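Local coordinates for protein sortase (PDB 2XWG) that probably acts as a class C sortase, a membrane-bound cysteine transpeptidase that joins pilin subunits during fimbrial assembly, at residues L75-E80 and G130-T135; H94-D99 and S175-T180; T124-V129 and T152-A157. All coordinates share one frame; numbering follows the deposited sequence.

Interaction 1 of 3, residues L75-E80 and G130-T135; sequences LDPWLE and GHLFGT. With CA (calcium ion), chain F.
The lid of this class C sortase, with its family Asp-Pro-Trp motif, meets the barrel here: Pro77 of the motif rests against Leu132, just past strand 129-131. The touch is narrow. Pro77 CG lies 4.0 Å from Leu132 CD2, and the two side chains cross at about a right angle, one ring carbon against one methyl. Leu132 reaches it because its CG stands anti to the backbone N (chi1 -167°), while CD2 also comes near the carbonyl O of Leu75.

Polar bonds hold the flanking motif residues. Trp78 N donates to Asp76 OD2 at 3.0 Å, from well above the carboxylate plane, closing an Asx turn; OD1 of the same carboxylate salt-bridges Arg222. CB of Pro77 packs 3.3 Å above one face of the Trp78 indole, offset toward its rim, and Trp78 also touches His151 and Cys213, the predicted catalytic pair. The lid loop also carries a calcium ion, bound by Pro77 O (2.5 Å), Glu80 O (2.6 Å), two waters and Thr120 OG1. One of these waters also donates to Asp76 O. Leu132 leans on Thr120 as well, which places this leucine beside the metal site. On the barrel side, a type II turn runs from Leu132 to Thr135, with Gly134 at positive phi. Leu132 O takes both Thr135 N (2.8 Å) and Thr135 OG1 (2.7 Å), the hydroxyl in the carbonyl plane on a lone pair.

No hydrogen bond spans the two segments. The direct touch is packing alone, chiefly Pro77 on Leu132, and the polar ties between lid and barrel run through the calcium, by way of Thr120, and through the Asp76-Arg222 salt bridge, consistent with a lid laid over the active site and able to lift.

Interaction 2 of 3, residues H94-D99 and S175-T180; sequences HEMDID and SSLGQT. With CA (calcium ion), chain G.
No ring face or edge takes part where Met96 and Ile98 meet Leu177; the contact is made by aliphatic ends. Met96 makes the closer approach with its terminal methyl: CE lies 3.6 Å from Leu177 CD2 and equally close to Ser176 OG. A bend at the last torsion (chi3 76°) turns that methyl into the angle between the two residues. Ser176 OG is already engaged, hydrogen-bonded to Pro138 O, so the methyl merely packs beside it. Ile98 meets the other branch of the leucine, CD1 to CD1 at 4.2 Å, and the two branches of Leu177 are thus divided between Met96 and Ile98. Both residues cross Leu177 obliquely.

On the far side of the 94-99 loop a calcium ion is bound by His94 O (2.7 Å), Asp97 OD1 (2.9 Å) and Glu58 of helix 55-68. The metal thereby joins the loop to the N-terminal helix, while Arg59 of that helix donates to Ser176 O. Leu177 and Gly178 are the two corner residues of a type I' turn, with Ser176 N to Gln179 O at 3.1 Å and Gln179 N to Ser176 O at 3.0 Å: a beta-hairpin with a two-residue loop, for which the type I' turn is typical, joining strands 171-176 and 179-191 of the sortase barrel.

Interaction 3 of 3, residues T124-V129 and T152-A157; sequences TLTEGV and TGLSTA
Leu154 reaches the last turn of helix 122-127 at Leu125 and Thr126, a turn that opens with Thr124. The carbonyl O of Thr124 is shared by two amides, Glu127 N at 2.9 Å and Gly128 N at 3.0 Å.

Leu125 offers its backbone rather than its side chain: its O lies 4.3 Å from Leu154 CD2. The side chain of Leu125 is buried against His151 and Thr149, and its nearest atom is about 6 Å from the calcium ion bound by Pro77 and Glu80. Thr126 receives most of the touch. Its CA is 4.2 Å from Leu154 CD2, and its OG1 stands 4.3 Å from the other methyl of that residue, CD1, which sets the forked end of Leu154 against the flank of the helix. CG of Leu154 is anti to its backbone N (chi1 -174°), which extends the fork away from its own loop. No hydrogen bond joins the two segments, and the contact is van der Waals packing alone.

In the sortase fold this loop follows strand 144-149 and directly succeeds His151, the predicted proton donor/acceptor, on which Leu125 of the helix also packs; both therefore lie beside the predicted active site. The loop is held by other bonds: Thr152 OG1 to Thr212 OG1, next to the predicted nucleophile Cys213, and Gly153 N to Asp161.

At Gly128 the chain leaves helical geometry with a positive phi, and Val129 begins strand 129-131, which carries the backbone from the helix straight into the sheet.

In the fold
After helix 55-68 the chain enters the lid at 75-80, which meets 130-135 in interaction 1 and closes a loop holding helix 87-93 and the first barrel strands. Within that loop starts interaction 2, whose segment 94-99 waits until 175-180 for its partner; interactions 1 and 2 therefore cross. Interaction 3 closes a short loop between 124-129 and 152-157. It crosses interaction 1 and is nested inside interaction 2. Interactions 1 and 3 touch near the predicted active site, where Leu125 packs on Trp78 and Gly130. Interaction 2 lies about 20 Å from interaction 1, centre to centre, beside the N-terminal helix, yet both reach the same sheet.

Interaction 1 of 3, residues L75-E80 and G130-T135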
# COMPACT_ATOMS: atom_id res chain seq x y z
N LEU A 75 11.68 -6.55 -1.44
CA LEU A 75 11.55 -7.43 -2.60
C LEU A 75 10.20 -7.22 -3.31
O LEU A 75 9.24 -6.75 -2.70
CB LEU A 75 11.70 -8.89 -2.15
CG LEU A 75 13.08 -9.42 -1.70
CD1 LEU A 75 13.79 -10.20 -2.82
CD2 LEU A 75 13.99 -8.32 -1.15
N ASP A 76 10.12 -7.56 -4.60
CA ASP A 76 8.85 -7.50 -5.34
C ASP A 76 7.69 -8.19 -4.59
O ASP A 76 7.87 -9.28 -4.01
CB ASP A 76 9.02 -8.11 -6.73
CG ASP A 76 7.76 -8.02 -7.59
OD1 ASP A 76 7.34 -6.90 -7.98
OD2 ASP A 76 7.21 -9.09 -7.92
N PRO A 77 6.51 -7.57 -4.59
CA PRO A 77 5.34 -8.17 -3.92
C PRO A 77 4.98 -9.56 -4.45
O PRO A 77 4.42 -10.35 -3.69
CB PRO A 77 4.21 -7.17 -4.21
CG PRO A 77 4.92 -5.86 -4.41
CD PRO A 77 6.20 -6.23 -5.13
N TRP A 78 5.31 -9.85 -5.70
CA TRP A 78 4.91 -11.11 -6.33
C TRP A 78 5.99 -12.18 -6.36
O TRP A 78 5.78 -13.26 -6.89
CB TRP A 78 4.39 -10.85 -7.75
CG TRP A 78 3.10 -10.08 -7.77
CD1 TRP A 78 1.83 -10.59 -7.86
CD2 TRP A 78 2.95 -8.66 -7.67
NE1 TRP A 78 0.91 -9.57 -7.83
CE2 TRP A 78 1.57 -8.38 -7.72
CE3 TRP A 78 3.84 -7.60 -7.56
CZ2 TRP A 78 1.07 -7.09 -7.66
CZ3 TRP A 78 3.34 -6.31 -7.50
CH2 TRP A 78 1.96 -6.07 -7.55
N LEU A 79 7.15 -11.87 -5.81
CA LEU A 79 8.20 -12.86 -5.69
C LEU A 79 7.66 -14.02 -4.87
O LEU A 79 7.47 -15.14 -5.37
CB LEU A 79 9.40 -12.28 -4.95
CG LEU A 79 10.60 -13.22 -4.93
CD1 LEU A 79 11.24 -13.22 -6.32
CD2 LEU A 79 11.63 -12.85 -3.87
N GLU A 80 7.40 -13.72 -3.61
CA GLU A 80 6.87 -14.68 -2.66
C GLU A 80 5.34 -14.73 -2.69
O GLU A 80 4.67 -13.70 -2.79
CB GLU A 80 7.37 -14.33 -1.25
CG GLU A 80 7.03 -15.37 -0.21
CD GLU A 80 7.24 -16.79 -0.73
OE1 GLU A 80 8.04 -16.95 -1.70
OE2 GLU A 80 6.60 -17.72 -0.18
N GLY A 130 -3.29 -5.60 -0.87
CA GLY A 130 -2.38 -6.08 0.16
C GLY A 130 -1.36 -5.01 0.48
O GLY A 130 -0.85 -4.33 -0.40
N HIS A 131 -1.04 -4.87 1.76
CA HIS A 131 -0.05 -3.90 2.17
C HIS A 131 1.33 -4.52 2.30
O HIS A 131 1.49 -5.59 2.90
CB HIS A 131 -0.42 -3.31 3.51
CG HIS A 131 0.67 -2.49 4.10
ND1 HIS A 131 1.50 -2.96 5.09
CD2 HIS A 131 1.08 -1.23 3.82
CE1 HIS A 131 2.37 -2.01 5.41
NE2 HIS A 131 2.14 -0.96 4.65
N LEU A 132 2.34 -3.84 1.76
CA LEU A 132 3.66 -4.44 1.62
C LEU A 132 4.48 -4.42 2.91
O LEU A 132 5.04 -3.38 3.27
CB LEU A 132 4.43 -3.77 0.49
CG LEU A 132 5.69 -4.51 0.07
CD1 LEU A 132 5.35 -5.96 -0.18
CD2 LEU A 132 6.27 -3.90 -1.17
N PHE A 133 4.54 -5.57 3.57
CA PHE A 133 5.33 -5.72 4.78
C PHE A 133 6.74 -5.24 4.52
O PHE A 133 7.40 -5.66 3.58
CB PHE A 133 5.33 -7.17 5.25
CG PHE A 133 6.24 -7.44 6.43
CD1 PHE A 133 5.96 -6.92 7.69
CD2 PHE A 133 7.36 -8.27 6.29
CE1 PHE A 133 6.78 -7.17 8.78
CE2 PHE A 133 8.19 -8.53 7.37
CZ PHE A 133 7.89 -7.98 8.63
N GLY A 134 7.20 -4.31 5.36
CA GLY A 134 8.47 -3.68 5.14
C GLY A 134 8.29 -2.21 4.89
O GLY A 134 9.22 -1.44 5.09
N THR A 135 7.09 -1.81 4.47
CA THR A 135 6.82 -0.39 4.21
C THR A 135 5.96 0.20 5.33
O THR A 135 5.46 -0.54 6.18
CB THR A 135 6.15 -0.17 2.84
OG1 THR A 135 4.83 -0.71 2.84
CG2 THR A 135 6.95 -0.86 1.76
CA CA F . 4.28 -11.46 -1.42
O HOH W 1 7.05 -10.97 -1.70
O HOH W 2 4.69 -12.80 1.06

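Interaction 2 of 3, residues H94-D99 and S175-T180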
# COMPACT_ATOMS: atom_id res chain seq x y z
N HIS A 94 0.13 -7.35 14.54
CA HIS A 94 -0.55 -6.76 15.68
C HIS A 94 -0.85 -5.29 15.43
O HIS A 94 -1.68 -4.70 16.10
CB HIS A 94 0.27 -6.91 16.96
CG HIS A 94 0.00 -8.17 17.71
ND1 HIS A 94 0.91 -9.21 17.77
CD2 HIS A 94 -1.06 -8.57 18.44
CE1 HIS A 94 0.41 -10.19 18.50
NE2 HIS A 94 -0.79 -9.82 18.92
N GLU A 95 -0.18 -4.68 14.46
CA GLU A 95 -0.46 -3.28 14.18
C GLU A 95 -1.75 -3.16 13.39
O GLU A 95 -2.08 -4.03 12.59
CB GLU A 95 0.70 -2.63 13.45
CG GLU A 95 1.99 -2.68 14.25
CD GLU A 95 1.94 -1.80 15.48
OE1 GLU A 95 1.00 -0.98 15.60
OE2 GLU A 95 2.86 -1.91 16.33
N MET A 96 -2.49 -2.09 13.64
CA MET A 96 -3.74 -1.83 12.94
C MET A 96 -4.65 -3.05 12.84
O MET A 96 -5.12 -3.38 11.75
CB MET A 96 -3.41 -1.30 11.55
CG MET A 96 -2.47 -0.12 11.57
SD MET A 96 -2.30 0.69 9.97
CE MET A 96 -3.84 1.61 9.88
N ASP A 97 -4.91 -3.70 13.99
CA ASP A 97 -5.62 -4.98 14.01
C ASP A 97 -6.98 -4.97 14.74
O ASP A 97 -7.53 -6.02 15.08
CB ASP A 97 -4.71 -6.10 14.56
CG ASP A 97 -4.62 -6.12 16.10
OD1 ASP A 97 -4.54 -5.04 16.75
OD2 ASP A 97 -4.62 -7.24 16.67
N ILE A 98 -7.53 -3.78 14.95
CA ILE A 98 -8.86 -3.67 15.54
C ILE A 98 -9.91 -4.42 14.71
O ILE A 98 -10.66 -5.23 15.24
CB ILE A 98 -9.33 -2.23 15.65
CG1 ILE A 98 -8.31 -1.37 16.40
CG2 ILE A 98 -10.67 -2.18 16.35
CD1 ILE A 98 -8.67 0.12 16.39
N ASP A 99 -9.96 -4.11 13.41
CA ASP A 99 -10.84 -4.80 12.46
C ASP A 99 -10.01 -5.73 11.58
O ASP A 99 -8.77 -5.64 11.55
CB ASP A 99 -11.57 -3.81 11.55
CG ASP A 99 -12.49 -2.87 12.30
OD1 ASP A 99 -13.26 -3.36 13.16
OD2 ASP A 99 -12.43 -1.64 12.03
N SER A 175 -8.53 5.76 4.01
CA SER A 175 -9.15 5.84 5.34
C SER A 175 -8.75 4.70 6.29
O SER A 175 -8.77 3.54 5.92
CB SER A 175 -10.66 5.88 5.23
OG SER A 175 -11.05 7.06 4.56
N SER A 176 -8.37 5.06 7.52
CA SER A 176 -8.08 4.07 8.56
C SER A 176 -8.10 4.74 9.91
O SER A 176 -7.81 5.93 10.02
CB SER A 176 -6.71 3.43 8.35
OG SER A 176 -5.69 4.39 8.59
N LEU A 177 -8.42 3.97 10.95
CA LEU A 177 -8.41 4.49 12.31
C LEU A 177 -9.04 5.89 12.41
O LEU A 177 -8.41 6.84 12.86
CB LEU A 177 -6.97 4.48 12.84
CG LEU A 177 -6.41 3.16 13.38
CD1 LEU A 177 -7.23 1.96 12.96
CD2 LEU A 177 -4.97 3.00 12.95
N GLY A 178 -10.28 6.01 11.97
CA GLY A 178 -11.05 7.23 12.12
C GLY A 178 -10.61 8.43 11.32
O GLY A 178 -11.06 9.55 11.58
N GLN A 179 -9.74 8.23 10.33
CA GLN A 179 -9.14 9.37 9.67
C GLN A 179 -8.89 9.15 8.17
O GLN A 179 -8.36 8.12 7.78
CB GLN A 179 -7.83 9.67 10.37
CG GLN A 179 -7.28 11.03 10.08
CD GLN A 179 -6.28 11.45 11.13
OE1 GLN A 179 -6.51 11.26 12.34
NE2 GLN A 179 -5.14 11.99 10.68
N THR A 180 -9.27 10.12 7.34
CA THR A 180 -9.15 9.96 5.90
C THR A 180 -8.01 10.79 5.35
O THR A 180 -7.96 11.99 5.54
CB THR A 180 -10.45 10.34 5.17
OG1 THR A 180 -11.50 9.44 5.55
CG2 THR A 180 -10.28 10.24 3.67
CA CA G . -2.78 -3.14 18.01

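Interaction 3 of 3, residues T124-V129 and T152-A157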
# COMPACT_ATOMS: atom_id res chain seq x y z
N THR A 124 -4.19 -13.19 0.18
CA THR A 124 -4.53 -11.80 0.52
C THR A 124 -4.88 -10.97 -0.71
O THR A 124 -5.88 -10.27 -0.71
CB THR A 124 -3.37 -11.11 1.23
OG1 THR A 124 -3.16 -11.74 2.49
CG2 THR A 124 -3.67 -9.66 1.45
N LEU A 125 -4.06 -11.07 -1.76
CA LEU A 125 -4.31 -10.27 -2.97
C LEU A 125 -5.52 -10.76 -3.77
O LEU A 125 -6.00 -10.05 -4.65
CB LEU A 125 -3.06 -10.19 -3.87
CG LEU A 125 -1.79 -9.60 -3.27
CD1 LEU A 125 -0.82 -9.20 -4.36
CD2 LEU A 125 -2.16 -8.42 -2.48
N THR A 126 -5.99 -11.97 -3.49
CA THR A 126 -7.27 -12.43 -4.03
C THR A 126 -8.44 -11.77 -3.28
O THR A 126 -9.54 -11.65 -3.82
CB THR A 126 -7.36 -13.96 -3.93
OG1 THR A 126 -6.68 -14.54 -5.06
CG2 THR A 126 -8.79 -14.42 -3.94
N GLU A 127 -8.18 -11.34 -2.05
CA GLU A 127 -9.21 -10.78 -1.18
C GLU A 127 -9.32 -9.25 -1.22
O GLU A 127 -10.38 -8.69 -0.90
CB GLU A 127 -9.02 -11.26 0.27
CG GLU A 127 -9.46 -12.70 0.52
CD GLU A 127 -10.83 -13.01 -0.10
OE1 GLU A 127 -11.85 -12.43 0.36
OE2 GLU A 127 -10.88 -13.82 -1.08
N GLY A 128 -8.24 -8.56 -1.59
CA GLY A 128 -8.27 -7.11 -1.74
C GLY A 128 -6.91 -6.50 -2.01
O GLY A 128 -6.06 -7.12 -2.62
N VAL A 129 -6.70 -5.28 -1.56
CA VAL A 129 -5.39 -4.67 -1.69
C VAL A 129 -4.50 -5.15 -0.55
O VAL A 129 -4.91 -5.14 0.62
CB VAL A 129 -5.52 -3.13 -1.66
CG1 VAL A 129 -4.15 -2.51 -1.61
CG2 VAL A 129 -6.29 -2.63 -2.89
N THR A 152 -3.32 -6.98 -11.37
CA THR A 152 -3.93 -6.68 -12.65
C THR A 152 -4.11 -8.04 -13.31
O THR A 152 -3.20 -8.88 -13.25
CB THR A 152 -2.99 -5.85 -13.54
OG1 THR A 152 -2.98 -4.49 -13.11
CG2 THR A 152 -3.48 -5.88 -14.95
N GLY A 153 -5.29 -8.27 -13.89
CA GLY A 153 -5.54 -9.50 -14.64
C GLY A 153 -6.14 -10.71 -13.89
O GLY A 153 -6.31 -11.80 -14.47
N LEU A 154 -6.48 -10.54 -12.63
CA LEU A 154 -6.98 -11.67 -11.85
C LEU A 154 -8.22 -12.22 -12.56
O LEU A 154 -8.50 -13.42 -12.49
CB LEU A 154 -7.29 -11.24 -10.42
CG LEU A 154 -7.70 -12.30 -9.40
CD1 LEU A 154 -6.57 -13.25 -9.20
CD2 LEU A 154 -8.08 -11.62 -8.07
N SER A 155 -8.92 -11.33 -13.27
CA SER A 155 -10.17 -11.61 -14.00
C SER A 155 -11.44 -11.86 -13.12
O SER A 155 -12.51 -11.28 -13.36
CB SER A 155 -9.98 -12.74 -15.00
OG SER A 155 -11.08 -12.84 -15.90
N THR A 156 -11.33 -12.72 -12.11
CA THR A 156 -12.44 -12.91 -11.19
C THR A 156 -12.62 -11.73 -10.27
O THR A 156 -13.52 -11.73 -9.45
CB THR A 156 -12.26 -14.14 -10.35
OG1 THR A 156 -11.05 -14.01 -9.59
CG2 THR A 156 -12.18 -15.40 -11.24
N ALA A 157 -11.77 -10.71 -10.40
CA ALA A 157 -11.93 -9.46 -9.68
C ALA A 157 -11.05 -8.40 -10.32
O ALA A 157 -9.92 -8.68 -10.70
CB ALA A 157 -11.56 -9.64 -8.23